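Pheromone cOB1/lipoprotein, YaeC family (Enterococcus faecalis, PDB 4EF1) probably binds methionine as the lipid-anchored receptor of an uptake system, as in related NlpA-family lipoproteins, and is named as the precursor of the pheromone cOB1. Local coordinates at residues Ile18-Lys23 with Leu33-Tyr38; Leu43-Leu48 with Asn71-Val76; Ile81-Val86 with Lys196-Tyr201; Gly125-Lys130 with Asp141-Asn146. One frame throughout, in Å; residues are numbered along the deposited sequence. Where two conformers were deposited one is given.

From the N terminus, interaction 1 closes first, folding helix 12-28 back against strand 31-37 within a beta-alpha-beta unit. Interaction 2 follows in series, setting helix 43-50 against the turn that leads into strand 75-83; Tyr38, at the end of interaction 1, packs on Leu43, Pro44 and Ala47 of this helix. Interaction 3 begins at the far end of the same strand 75-83 and closes a much longer loop of 109 residues, bringing 196-201 beside the ligand pocket. Interaction 4 lies wholly within that loop as a small separate hairpin. Interactions 1 to 3 all reach the six-stranded sheet, whereas interaction 4 sits about 41 Å from interaction 1, centre to centre.

Interaction 1 (Ile18-Lys23 with Leu33-Tyr38); sequences ILEHVK and LEVTTY
Leu19 and Val35 make the tightest apolar touch between helix 18-23 and strand 33-37, with Leu19 CB 3.6 Å from Val35 CG2. Beside them Leu33 turns its CD2 branch toward the helix, where it meets Val22 CG2 at 3.8 Å and the backbone carbonyl of Leu19. That reach follows from a first torsion that sets Leu33 CG opposite the backbone N (chi1 -174°). The Lys23 chain runs roughly perpendicular to the Leu33 side chain, its methylenes passing over the strand so that CE comes 3.4 Å from Leu33 O. The lysine chain is extended beyond CG, and its NZ ends in a salt bridge to Glu20 OE1 (2.9 Å), approached on the syn side of the carboxylate; the other oxygen, Glu20 OE2, rests against Val35 CB. Two waters complete the join. One accepts from both Lys23 NZ and Val35 N, and the other links Lys23 O (2.7 Å) to Leu33 N (3.1 Å). Farther out, Leu220, Val223 and Leu224 of helix 215-225 pack on Leu19 and Val22, while Val8 of strand 4-10 touches Leu19 and Leu33. The helix and strand axes are 8.6 Å apart and run at 162°, as in a beta-alpha-beta crossover. No direct hydrogen bond spans the segments, so apolar packing holds the buried side and an ion pair with water bridges closes the outer one.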
loop_
_atom_site.group_PDB
_atom_site.type_symbol
_atom_site.label_atom_id
_atom_site.label_comp_id
_atom_site.label_asym_id
_atom_site.label_seq_id
_atom_site.Cartn_x
_atom_site.Cartn_y
_atom_site.Cartn_z
ATOM N N ILE A 18 -4.066 5.531 12.481
ATOM C CA ILE A 18 -5.487 5.765 12.144
ATOM C C ILE A 18 -6.360 5.017 13.142
ATOM O O ILE A 18 -7.264 5.610 13.742
ATOM C CB ILE A 18 -5.810 5.332 10.684
ATOM C CG1 ILE A 18 -5.198 6.357 9.714
ATOM C CG2 ILE A 18 -7.310 5.248 10.435
ATOM C CD1 ILE A 18 -5.304 5.977 8.230
ATOM N N LEU A 19 -6.030 3.737 13.360
ATOM C CA LEU A 19 -6.717 2.884 14.336
ATOM C C LEU A 19 -6.686 3.474 15.763
ATOM O O LEU A 19 -7.735 3.593 16.436
ATOM C CB LEU A 19 -6.189 1.455 14.279
ATOM C CG LEU A 19 -6.475 0.714 12.962
ATOM C CD1 LEU A 19 -5.781 -0.610 12.929
ATOM C CD2 LEU A 19 -7.991 0.552 12.712
ATOM N N GLU A 20 -5.510 3.856 16.231
ATOM C CA GLU A 20 -5.430 4.493 17.552
ATOM C C GLU A 20 -6.368 5.691 17.616
ATOM O O GLU A 20 -7.071 5.878 18.619
ATOM C CB GLU A 20 -3.993 4.941 17.909
ATOM C CG GLU A 20 -2.982 3.815 18.156
ATOM C CD GLU A 20 -3.289 2.911 19.347
ATOM O OE1 GLU A 20 -3.896 3.368 20.335
ATOM O OE2 GLU A 20 -2.949 1.695 19.267
ATOM N N HIS A 21 -6.343 6.531 16.579
ATOM C CA HIS A 21 -7.156 7.737 16.529
ATOM C C HIS A 21 -8.643 7.490 16.670
ATOM O O HIS A 21 -9.341 8.279 17.300
ATOM C CB HIS A 21 -6.829 8.564 15.270
ATOM C CG HIS A 21 -7.722 9.768 15.085
ATOM N ND1 HIS A 21 -7.573 10.886 15.805
ATOM C CD2 HIS A 21 -8.821 9.980 14.259
ATOM C CE1 HIS A 21 -8.534 11.778 15.463
ATOM N NE2 HIS A 21 -9.282 11.234 14.516
ATOM N N VAL A 22 -9.147 6.425 16.070
ATOM C CA VAL A 22 -10.589 6.131 16.121
ATOM C C VAL A 22 -11.037 5.314 17.373
ATOM O O VAL A 22 -12.247 5.077 17.552
ATOM C CB VAL A 22 -11.081 5.455 14.796
ATOM C CG1 VAL A 22 -10.778 6.351 13.572
ATOM C CG2 VAL A 22 -10.484 4.079 14.601
ATOM N N LYS A 23 -10.111 4.877 18.237
ATOM C CA LYS A 23 -10.532 4.095 19.443
ATOM C C LYS A 23 -11.668 4.756 20.258
ATOM O O LYS A 23 -12.628 4.097 20.582
ATOM C CB LYS A 23 -9.379 3.776 20.386
ATOM C CG LYS A 23 -8.404 2.737 19.879
ATOM C CD LYS A 23 -7.391 2.413 20.951
ATOM C CE LYS A 23 -6.377 1.397 20.495
ATOM N NZ LYS A 23 -5.376 1.197 21.548
ATOM N N LEU A 33 -11.395 -1.389 20.527
ATOM C CA LEU A 33 -10.456 -1.594 19.456
ATOM C C LEU A 33 -9.046 -1.815 20.037
ATOM O O LEU A 33 -8.597 -1.081 20.929
ATOM C CB LEU A 33 -10.519 -0.397 18.514
ATOM C CG LEU A 33 -9.720 -0.456 17.260
ATOM C CD1 LEU A 33 -10.199 -1.648 16.420
ATOM C CD2 LEU A 33 -9.919 0.848 16.529
ATOM N N GLU A 34 -8.379 -2.868 19.581
ATOM C CA GLU A 34 -7.011 -3.171 19.994
ATOM C C GLU A 34 -6.163 -3.371 18.747
ATOM O O GLU A 34 -6.616 -3.956 17.768
ATOM C CB GLU A 34 -6.982 -4.397 20.908
ATOM C CG GLU A 34 -7.744 -4.177 22.213
ATOM C CD GLU A 34 -7.712 -5.372 23.168
ATOM O OE1 GLU A 34 -7.138 -6.431 22.816
ATOM O OE2 GLU A 34 -8.296 -5.241 24.269
ATOM N N VAL A 35 -4.953 -2.837 18.771
ATOM C CA VAL A 35 -4.112 -2.785 17.585
ATOM C C VAL A 35 -2.808 -3.557 17.811
ATOM O O VAL A 35 -2.173 -3.407 18.861
ATOM C CB VAL A 35 -3.770 -1.330 17.238
ATOM C CG1 VAL A 35 -2.900 -1.262 15.995
ATOM C CG2 VAL A 35 -5.033 -0.534 17.045
ATOM N N THR A 36 -2.426 -4.373 16.832
ATOM C CA THR A 36 -1.121 -5.091 16.842
ATOM C C THR A 36 -0.409 -4.566 15.608
ATOM O O THR A 36 -1.020 -4.543 14.559
ATOM C CB THR A 36 -1.301 -6.604 16.766
ATOM O OG1 THR A 36 -2.004 -7.030 17.931
ATOM C CG2 THR A 36 0.048 -7.345 16.726
ATOM N N THR A 37 0.833 -4.094 15.759
ATOM C CA THR A 37 1.610 -3.518 14.650
ATOM C C THR A 37 2.527 -4.602 14.048
ATOM O O THR A 37 3.122 -5.385 14.793
ATOM C CB THR A 37 2.409 -2.274 15.147
ATOM O OG1 THR A 37 1.485 -1.215 15.476
ATOM C CG2 THR A 37 3.413 -1.775 14.110
ATOM N N TYR A 38 2.611 -4.639 12.731
ATOM C CA TYR A 38 3.456 -5.552 11.943
ATOM C C TYR A 38 4.311 -4.719 10.976
ATOM O O TYR A 38 3.836 -3.732 10.410
ATOM C CB TYR A 38 2.616 -6.529 11.104
ATOM C CG TYR A 38 1.799 -7.465 11.932
ATOM C CD1 TYR A 38 2.333 -8.662 12.383
ATOM C CD2 TYR A 38 0.487 -7.144 12.313
ATOM C CE1 TYR A 38 1.604 -9.511 13.207
ATOM C CE2 TYR A 38 -0.257 -8.009 13.130
ATOM C CZ TYR A 38 0.306 -9.189 13.562
ATOM O OH TYR A 38 -0.394 -10.042 14.374
HETATM O O HOH W 1 -12.326 1.500 21.140
HETATM O O HOH W 2 -4.081 -1.184 21.121
#

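Interaction 2 (Leu43-Leu48 with Asn71-Val76); sequences LPNKAL and NDYDFV
Asn45 and Tyr73 are the facing pair at one end of this contact, their CA atoms 8.2 Å apart, and Leu48 and Phe75 at the other, at 8.6 Å. One helical turn of 43-48 thus spans the two-residue step between the aromatics. Asp72 leaves the preceding helix with positive phi (55°), and the chain then enters strand 75-83 at Phe75. Across this gap the side chains do most of the joining, with no hydrogen bond between the segments. Leu48 covers one face of the Phe75 ring in a CH-pi contact: CD2 stands 3.8 Å from the ring centroid and 3° off the normal. Tyr73 CB lies over the opposite face, so the phenyl is sandwiched. Asn45 O comes to the rim of the same ring, 3.4 Å from Phe75 CZ, and also lies over a face of the Tyr73 ring. Asn45 sets its CB against Tyr73 CE2 (3.6 Å), the amide and tyrosine planes being 55° apart. Its amide oxygen, although 3.6 Å from Phe75 CE2, is hydrogen-bonded to Gln59 and Asn56, which fix the amide's rotation. Asn71 CB sits over the centre of one Tyr73 face, and Phe64 of helix 61-71 adds to the packing on Phe75. Tyr73 and Phe75 thus pack on Asn45 and Leu48, joining helix 43-50 to the start of strand 75-83 in this periplasmic-binding-protein fold; Gln59, the partner of Asn45, belongs to the selenomethionine pocket.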
loop_
_atom_site.group_PDB
_atom_site.type_symbol
_atom_site.label_atom_id
_atom_site.label_comp_id
_atom_site.label_asym_id
_atom_site.label_seq_id
_atom_site.Cartn_x
_atom_site.Cartn_y
_atom_site.Cartn_z
ATOM N N LEU A 43 3.245 -11.474 7.722
ATOM C CA LEU A 43 2.765 -11.810 9.062
ATOM C C LEU A 43 1.334 -11.359 9.414
ATOM O O LEU A 43 0.638 -12.115 10.090
ATOM C CB LEU A 43 3.759 -11.396 10.155
ATOM C CG LEU A 43 5.084 -12.215 10.231
ATOM C CD1 LEU A 43 5.936 -11.677 11.385
ATOM C CD2 LEU A 43 4.888 -13.728 10.427
ATOM N N PRO A 44 0.896 -10.185 8.951
ATOM C CA PRO A 44 -0.517 -9.788 9.196
ATOM C C PRO A 44 -1.561 -10.732 8.605
ATOM O O PRO A 44 -2.647 -10.907 9.198
ATOM C CB PRO A 44 -0.634 -8.403 8.579
ATOM C CG PRO A 44 0.746 -7.964 8.263
ATOM C CD PRO A 44 1.641 -9.135 8.210
ATOM N N ASN A 45 -1.267 -11.301 7.439
ATOM C CA ASN A 45 -2.119 -12.347 6.887
ATOM C C ASN A 45 -1.986 -13.668 7.638
ATOM O O ASN A 45 -3.015 -14.299 7.904
ATOM C CB ASN A 45 -1.911 -12.525 5.384
ATOM C CG ASN A 45 -2.627 -11.452 4.550
ATOM O OD1 ASN A 45 -3.657 -10.924 4.953
ATOM N ND2 ASN A 45 -2.121 -11.193 3.349
ATOM N N LYS A 46 -0.758 -14.094 7.988
ATOM C CA LYS A 46 -0.574 -15.295 8.813
ATOM C C LYS A 46 -1.350 -15.139 10.117
ATOM O O LYS A 46 -2.083 -16.038 10.527
ATOM C CB LYS A 46 0.910 -15.592 9.120
ATOM C CG LYS A 46 1.726 -16.062 7.908
ATOM C CD LYS A 46 3.108 -16.621 8.271
ATOM C CE LYS A 46 3.819 -17.196 7.049
ATOM N NZ LYS A 46 3.092 -18.336 6.420
ATOM N N ALA A 47 -1.194 -13.993 10.762
ATOM C CA ALA A 47 -1.879 -13.695 12.033
ATOM C C ALA A 47 -3.431 -13.744 11.961
ATOM O O ALA A 47 -4.092 -14.177 12.895
ATOM C CB ALA A 47 -1.398 -12.344 12.580
ATOM N N LEU A 48 -4.000 -13.252 10.852
ATOM C CA LEU A 48 -5.438 -13.287 10.631
ATOM C C LEU A 48 -5.920 -14.717 10.467
ATOM O O LEU A 48 -6.905 -15.122 11.075
ATOM C CB LEU A 48 -5.840 -12.408 9.439
ATOM C CG LEU A 48 -7.315 -12.389 9.014
ATOM C CD1 LEU A 48 -8.137 -11.845 10.191
ATOM C CD2 LEU A 48 -7.485 -11.530 7.764
ATOM N N ASN A 71 -1.639 -18.791 -0.797
ATOM C CA ASN A 71 -1.674 -19.404 0.540
ATOM C C ASN A 71 -2.974 -20.101 0.928
ATOM O O ASN A 71 -3.093 -20.604 2.050
ATOM C CB ASN A 71 -1.354 -18.301 1.570
ATOM C CG ASN A 71 -0.023 -17.660 1.322
ATOM O OD1 ASN A 71 0.999 -18.239 1.687
ATOM N ND2 ASN A 71 -0.010 -16.463 0.681
ATOM N N ASP A 72 -3.943 -20.158 0.008
ATOM C CA ASP A 72 -5.269 -20.741 0.288
ATOM C C ASP A 72 -5.937 -20.096 1.497
ATOM O O ASP A 72 -6.632 -20.771 2.264
ATOM C CB ASP A 72 -5.217 -22.273 0.471
ATOM C CG ASP A 72 -4.779 -23.000 -0.773
ATOM O OD1 ASP A 72 -4.448 -22.335 -1.764
ATOM O OD2 ASP A 72 -4.768 -24.246 -0.759
ATOM N N TYR A 73 -5.722 -18.795 1.684
ATOM C CA TYR A 73 -6.352 -18.115 2.812
ATOM C C TYR A 73 -7.842 -17.954 2.550
ATOM O O TYR A 73 -8.213 -17.461 1.501
ATOM C CB TYR A 73 -5.777 -16.722 3.017
ATOM C CG TYR A 73 -4.366 -16.614 3.493
ATOM C CD1 TYR A 73 -3.878 -17.420 4.515
ATOM C CD2 TYR A 73 -3.537 -15.626 2.981
ATOM C CE1 TYR A 73 -2.586 -17.286 4.971
ATOM C CE2 TYR A 73 -2.249 -15.475 3.436
ATOM C CZ TYR A 73 -1.793 -16.296 4.446
ATOM O OH TYR A 73 -0.526 -16.133 4.849
ATOM N N ASP A 74 -8.673 -18.315 3.525
ATOM C CA ASP A 74 -10.131 -18.203 3.414
ATOM C C ASP A 74 -10.547 -16.864 4.061
ATOM O O ASP A 74 -11.099 -16.822 5.161
ATOM C CB ASP A 74 -10.765 -19.436 4.074
ATOM C CG ASP A 74 -12.275 -19.492 3.929
ATOM O OD1 ASP A 74 -12.807 -18.920 2.957
ATOM O OD2 ASP A 74 -12.921 -20.133 4.810
ATOM N N PHE A 75 -10.251 -15.764 3.360
ATOM C CA PHE A 75 -10.523 -14.407 3.816
ATOM C C PHE A 75 -11.510 -13.682 2.906
ATOM O O PHE A 75 -11.803 -14.129 1.801
ATOM C CB PHE A 75 -9.253 -13.558 3.768
ATOM C CG PHE A 75 -8.104 -14.036 4.614
ATOM C CD1 PHE A 75 -8.257 -14.931 5.688
ATOM C CD2 PHE A 75 -6.848 -13.488 4.385
ATOM C CE1 PHE A 75 -7.159 -15.311 6.458
ATOM C CE2 PHE A 75 -5.749 -13.887 5.143
ATOM C CZ PHE A 75 -5.906 -14.781 6.186
ATOM N N VAL A 76 -12.001 -12.544 3.384
ATOM C CA VAL A 76 -12.868 -11.656 2.609
ATOM C C VAL A 76 -12.451 -10.182 2.817
ATOM O O VAL A 76 -11.841 -9.799 3.779
ATOM C CB VAL A 76 -14.396 -11.841 2.919
ATOM C CG1 VAL A 76 -14.900 -13.188 2.484
ATOM C CG2 VAL A 76 -14.697 -11.609 4.399
#

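Interaction 3 (Ile81-Val86 with Lys196-Tyr201). With MSE (selenomethionine), chain C.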
loop_
_atom_site.group_PDB
_atom_site.type_symbol
_atom_site.label_atom_id
_atom_site.label_comp_id
_atom_site.label_asym_id
_atom_site.label_seq_id
_atom_site.Cartn_x
_atom_site.Cartn_y
_atom_site.Cartn_z
ATOM N N ILE A 81 -10.536 1.496 2.587
ATOM C CA ILE A 81 -10.473 2.641 3.499
ATOM C C ILE A 81 -9.684 3.837 2.942
ATOM O O ILE A 81 -10.097 4.977 3.082
ATOM C CB ILE A 81 -9.879 2.226 4.817
ATOM C CG1 ILE A 81 -10.609 1.040 5.417
ATOM C CG2 ILE A 81 -9.877 3.403 5.799
ATOM C CD1 ILE A 81 -12.101 1.183 5.649
ATOM N N HIS A 82 -8.561 3.580 2.289
ATOM C CA HIS A 82 -7.699 4.650 1.764
ATOM C C HIS A 82 -6.734 4.213 0.696
ATOM O O HIS A 82 -6.405 3.058 0.611
ATOM C CB HIS A 82 -6.902 5.284 2.901
ATOM C CG HIS A 82 -5.709 4.468 3.364
ATOM N ND1 HIS A 82 -5.767 3.630 4.406
ATOM C CD2 HIS A 82 -4.397 4.451 2.921
ATOM C CE1 HIS A 82 -4.583 3.107 4.626
ATOM N NE2 HIS A 82 -3.730 3.590 3.694
ATOM N N LEU A 83 -6.209 5.199 -0.048
ATOM C CA LEU A 83 -5.203 5.026 -1.119
ATOM C C LEU A 83 -3.870 5.639 -0.672
ATOM O O LEU A 83 -3.829 6.653 0.096
ATOM C CB LEU A 83 -5.633 5.794 -2.385
ATOM C CG LEU A 83 -7.064 5.727 -2.895
ATOM C CD1 LEU A 83 -7.269 6.518 -4.188
ATOM C CD2 LEU A 83 -7.472 4.269 -3.073
ATOM N N GLU A 84 -2.781 5.050 -1.170
ATOM C CA GLU A 84 -1.423 5.552 -0.949
ATOM C C GLU A 84 -0.699 5.642 -2.315
ATOM O O GLU A 84 0.032 4.702 -2.685
ATOM C CB GLU A 84 -0.652 4.561 -0.076
ATOM C CG GLU A 84 -1.155 4.456 1.318
ATOM C CD GLU A 84 -0.335 3.500 2.173
ATOM O OE1 GLU A 84 0.807 3.036 1.790
ATOM O OE2 GLU A 84 -0.878 3.218 3.250
ATOM N N PRO A 85 -0.913 6.748 -3.054
ATOM C CA PRO A 85 -0.228 6.948 -4.335
ATOM C C PRO A 85 1.256 6.721 -4.125
ATOM O O PRO A 85 1.874 7.368 -3.257
ATOM C CB PRO A 85 -0.550 8.412 -4.685
ATOM C CG PRO A 85 -1.809 8.697 -3.950
ATOM C CD PRO A 85 -1.686 7.935 -2.672
ATOM N N VAL A 86 1.796 5.745 -4.845
ATOM C CA VAL A 86 3.156 5.283 -4.639
ATOM C C VAL A 86 4.160 6.142 -5.442
ATOM O O VAL A 86 3.899 6.604 -6.568
ATOM C CB VAL A 86 3.269 3.787 -5.017
ATOM C CG1 VAL A 86 3.152 3.611 -6.533
ATOM C CG2 VAL A 86 4.543 3.159 -4.454
ATOM N N LYS A 196 -0.528 8.336 -10.377
ATOM C CA LYS A 196 -1.576 9.353 -10.524
ATOM C C LYS A 196 -2.950 8.801 -10.214
ATOM O O LYS A 196 -3.703 9.440 -9.497
ATOM C CB LYS A 196 -1.490 10.116 -11.850
ATOM C CG LYS A 196 -1.925 9.425 -13.111
ATOM C CD LYS A 196 -1.766 10.402 -14.270
ATOM C CE LYS A 196 -2.128 9.763 -15.602
ATOM N NZ LYS A 196 -1.749 10.614 -16.758
ATOM N N GLU A 197 -3.257 7.603 -10.698
ATOM C CA GLU A 197 -4.562 6.981 -10.455
ATOM C C GLU A 197 -4.331 5.717 -9.582
ATOM O O GLU A 197 -3.948 4.649 -10.081
ATOM C CB GLU A 197 -5.268 6.687 -11.797
ATOM C CG GLU A 197 -6.652 6.039 -11.694
ATOM C CD GLU A 197 -7.581 6.711 -10.687
ATOM O OE1 GLU A 197 -7.446 6.439 -9.477
ATOM O OE2 GLU A 197 -8.474 7.474 -11.107
ATOM N N SER A 198 -4.577 5.866 -8.277
ATOM C CA SER A 198 -4.283 4.820 -7.301
ATOM C C SER A 198 -5.509 4.020 -6.878
ATOM O O SER A 198 -5.388 3.127 -6.028
ATOM C CB SER A 198 -3.623 5.451 -6.064
ATOM O OG SER A 198 -4.461 6.423 -5.472
ATOM N N SER A 199 -6.669 4.311 -7.492
ATOM C CA SER A 199 -7.964 3.716 -7.098
ATOM C C SER A 199 -7.961 2.196 -6.893
ATOM O O SER A 199 -8.467 1.700 -5.841
ATOM C CB SER A 199 -9.082 4.161 -8.070
ATOM O OG SER A 199 -8.656 4.166 -9.432
ATOM N N PRO A 200 -7.373 1.442 -7.856
ATOM C CA PRO A 200 -7.346 -0.016 -7.660
ATOM C C PRO A 200 -6.473 -0.471 -6.486
ATOM O O PRO A 200 -6.591 -1.601 -6.058
ATOM C CB PRO A 200 -6.775 -0.544 -8.983
ATOM C CG PRO A 200 -6.691 0.638 -9.902
ATOM C CD PRO A 200 -6.543 1.824 -9.013
ATOM N N TYR A 201 -5.628 0.406 -5.964
ATOM C CA TYR A 201 -4.738 0.087 -4.856
ATOM C C TYR A 201 -5.216 0.624 -3.500
ATOM O O TYR A 201 -4.410 0.862 -2.630
ATOM C CB TYR A 201 -3.301 0.565 -5.176
ATOM C CG TYR A 201 -2.842 -0.101 -6.432
ATOM C CD1 TYR A 201 -2.512 -1.455 -6.439
ATOM C CD2 TYR A 201 -2.885 0.588 -7.678
ATOM C CE1 TYR A 201 -2.200 -2.100 -7.633
ATOM C CE2 TYR A 201 -2.526 -0.039 -8.841
ATOM C CZ TYR A 201 -2.181 -1.374 -8.817
ATOM O OH TYR A 201 -1.868 -1.977 -9.968
HETATM N N MSE C 301 0.218 0.364 2.157
HETATM C CA MSE C 301 0.715 -0.311 0.892
HETATM C C MSE C 301 0.337 0.456 -0.379
HETATM O O MSE C 301 -0.808 0.918 -0.502
HETATM O OXT MSE C 301 1.156 0.551 -1.333
HETATM C CB MSE C 301 0.254 -1.765 0.800
HETATM C CG MSE C 301 0.850 -2.572 -0.360
HETATM SE SE MSE C 301 -0.021 -4.279 -0.522
HETATM C CE MSE C 301 0.631 -5.159 1.140
HETATM O O HOH W 3 -2.241 2.357 -2.167
#
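The selenomethionine pocket borders this contact, where the end of strand 75-83 meets the loop 196-201. Leu83 points into the loop, its CD2 branch 3.9 Å from Ser199 O. On the pocket side, Glu84 OE1 accepts a 2.8 Å hydrogen bond from the ligand N. The second oxygen, Glu84 OE2, is held by His82 NE2 at 2.9 Å, a nearly straight bond (168°) lying in the imidazole plane and meeting the carboxylate on its anti side. Tyr57 OH binds His82 ND1, so a second shell orients the ligand-binding carboxylate. A water accepts from Glu84 N and lies 2.7 Å from Tyr201 O and 2.6 Å from the ligand's O, linking both segments to the ligand carboxylate. Arg116, Asn176 and Asn203 also bond the ligand. This is consistent with recognition of both ends of the amino acid: the amino group by Glu84, the other end by direct bonds and by the water shared with Glu84 N and Tyr201 O.

Interaction 4 (Gly125-Lys130 with Asp141-Asn146); sequences GLITLK and DDIDKN
Thr128 faces both Asp144 and Lys145 in a classic beta bulge of the two-stranded antiparallel hairpin 127-129/143-146. Its backbone N donates to Lys145 O (2.9 Å), its O accepts from Asp144 N (2.8 Å, 167° at the hydrogen), and its hydroxyl OG1 accepts from Lys145 N at 2.9 Å. The hydroxyl thus serves the extra amide that the bulge introduces; chi1 of 68° places OG1 between the backbone N and carbonyl carbon, facing that N-H. Lys130 grips the other end twice: its N donates to Asp142 O at 2.7 Å, with a C=O...N angle of 177°, and its extended chain carries NZ to Asp141 O. Outside this ladder, one water joins Leu126 O to Asn146 OD1, which also accepts from Leu150 N, and another lies between Thr128 OG1 and Asp144 OD2. The flanking pairs Ile127-Asn146 and Leu129-Ile143 are non-hydrogen-bonded. Leu118 of helix 114-123 touches both Ile127 and Ile143, seating the hairpin on that helix. Thr128 and Lys145 run alongside each other near their CB atoms, with Thr128 CG2 3.9 Å from Lys145 CB, before the lysine bends away.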
loop_
_atom_site.group_PDB
_atom_site.type_symbol
_atom_site.label_atom_id
_atom_site.label_comp_id
_atom_site.label_asym_id
_atom_site.label_seq_id
_atom_site.Cartn_x
_atom_site.Cartn_y
_atom_site.Cartn_z
ATOM N N GLY A 125 6.245 9.008 -20.073
ATOM C CA GLY A 125 6.628 8.865 -21.461
ATOM C C GLY A 125 7.912 8.085 -21.689
ATOM O O GLY A 125 8.442 8.105 -22.796
ATOM N N LEU A 126 8.374 7.346 -20.683
ATOM C CA LEU A 126 9.658 6.552 -20.780
ATOM C C LEU A 126 9.481 5.118 -21.226
ATOM O O LEU A 126 10.429 4.525 -21.700
ATOM C CB LEU A 126 10.390 6.539 -19.452
ATOM C CG LEU A 126 10.893 7.931 -18.999
ATOM C CD1 LEU A 126 11.519 7.813 -17.626
ATOM C CD2 LEU A 126 11.865 8.475 -20.051
ATOM N N ILE A 127 8.303 4.545 -21.016
ATOM C CA ILE A 127 8.008 3.207 -21.520
ATOM C C ILE A 127 6.586 3.105 -22.096
ATOM O O ILE A 127 5.724 3.914 -21.797
ATOM C CB ILE A 127 8.142 2.097 -20.444
ATOM C CG1 ILE A 127 7.049 2.213 -19.358
ATOM C CG2 ILE A 127 9.594 1.978 -19.892
ATOM C CD1 ILE A 127 6.934 1.034 -18.418
ATOM N N THR A 128 6.376 2.097 -22.937
ATOM C CA THR A 128 5.036 1.683 -23.344
ATOM C C THR A 128 4.930 0.168 -23.071
ATOM O O THR A 128 5.956 -0.503 -22.952
ATOM C CB THR A 128 4.760 1.987 -24.810
ATOM O OG1 THR A 128 5.568 1.150 -25.644
ATOM C CG2 THR A 128 4.996 3.463 -25.096
ATOM N N LEU A 129 3.711 -0.345 -22.942
ATOM C CA LEU A 129 3.476 -1.791 -22.756
ATOM C C LEU A 129 3.038 -2.365 -24.084
ATOM O O LEU A 129 2.494 -1.640 -24.924
ATOM C CB LEU A 129 2.435 -2.031 -21.653
ATOM C CG LEU A 129 2.834 -1.425 -20.312
ATOM C CD1 LEU A 129 1.884 -1.774 -19.155
ATOM C CD2 LEU A 129 4.256 -1.834 -19.955
ATOM N N LYS A 130 3.315 -3.650 -24.313
ATOM C CA LYS A 130 2.980 -4.296 -25.595
ATOM C C LYS A 130 1.480 -4.255 -25.863
ATOM O O LYS A 130 0.691 -4.248 -24.921
ATOM C CB LYS A 130 3.432 -5.769 -25.633
ATOM C CG LYS A 130 4.921 -5.996 -25.758
ATOM C CD LYS A 130 5.290 -7.458 -25.543
ATOM C CE LYS A 130 6.777 -7.629 -25.320
ATOM N NZ LYS A 130 7.091 -8.983 -24.796
ATOM N N ASP A 141 8.330 -8.008 -18.454
ATOM C CA ASP A 141 8.290 -8.647 -19.757
ATOM C C ASP A 141 7.262 -8.023 -20.719
ATOM O O ASP A 141 7.314 -8.279 -21.930
ATOM C CB ASP A 141 7.992 -10.153 -19.631
ATOM C CG ASP A 141 9.093 -10.917 -18.895
ATOM O OD1 ASP A 141 9.969 -10.278 -18.244
ATOM O OD2 ASP A 141 9.077 -12.172 -18.960
ATOM N N ASP A 142 6.301 -7.266 -20.185
ATOM C CA ASP A 142 5.273 -6.646 -21.030
ATOM C C ASP A 142 5.699 -5.310 -21.641
ATOM O O ASP A 142 4.970 -4.753 -22.471
ATOM C CB ASP A 142 3.991 -6.477 -20.264
ATOM C CG ASP A 142 3.378 -7.802 -19.868
ATOM O OD1 ASP A 142 3.387 -8.754 -20.705
ATOM O OD2 ASP A 142 2.854 -7.866 -18.744
ATOM N N ILE A 143 6.893 -4.840 -21.289
ATOM C CA ILE A 143 7.401 -3.591 -21.837
ATOM C C ILE A 143 7.673 -3.732 -23.312
ATOM O O ILE A 143 8.305 -4.687 -23.745
ATOM C CB ILE A 143 8.687 -3.132 -21.119
ATOM C CG1 ILE A 143 8.391 -2.778 -19.675
ATOM C CG2 ILE A 143 9.329 -1.973 -21.864
ATOM C CD1 ILE A 143 9.662 -2.509 -18.888
ATOM N N ASP A 144 7.215 -2.723 -24.057
ATOM C CA ASP A 144 7.465 -2.577 -25.470
ATOM C C ASP A 144 8.522 -1.464 -25.674
ATOM O O ASP A 144 9.703 -1.788 -25.813
ATOM C CB ASP A 144 6.135 -2.300 -26.192
ATOM C CG ASP A 144 6.296 -2.022 -27.658
ATOM O OD1 ASP A 144 7.353 -2.350 -28.242
ATOM O OD2 ASP A 144 5.331 -1.484 -28.228
ATOM N N LYS A 145 8.119 -0.183 -25.710
ATOM C CA LYS A 145 9.096 0.910 -25.803
ATOM C C LYS A 145 9.749 1.087 -24.443
ATOM O O LYS A 145 9.062 1.024 -23.443
ATOM C CB LYS A 145 8.468 2.245 -26.264
ATOM C CG LYS A 145 7.975 2.278 -27.724
ATOM C CD LYS A 145 9.121 2.502 -28.700
ATOM C CE LYS A 145 8.717 2.639 -30.149
ATOM N NZ LYS A 145 9.911 2.733 -31.051
ATOM N N ASN A 146 11.071 1.287 -24.434
ATOM C CA ASN A 146 11.890 1.589 -23.227
ATOM C C ASN A 146 12.960 2.577 -23.708
ATOM O O ASN A 146 14.077 2.171 -24.099
ATOM C CB ASN A 146 12.507 0.303 -22.667
ATOM C CG ASN A 146 13.119 0.498 -21.289
ATOM O OD1 ASN A 146 13.312 1.633 -20.820
ATOM N ND2 ASN A 146 13.387 -0.605 -20.604
HETATM O O HOH W 4 12.897 4.450 -20.512
HETATM O O HOH W 5 3.777 0.866 -27.548
#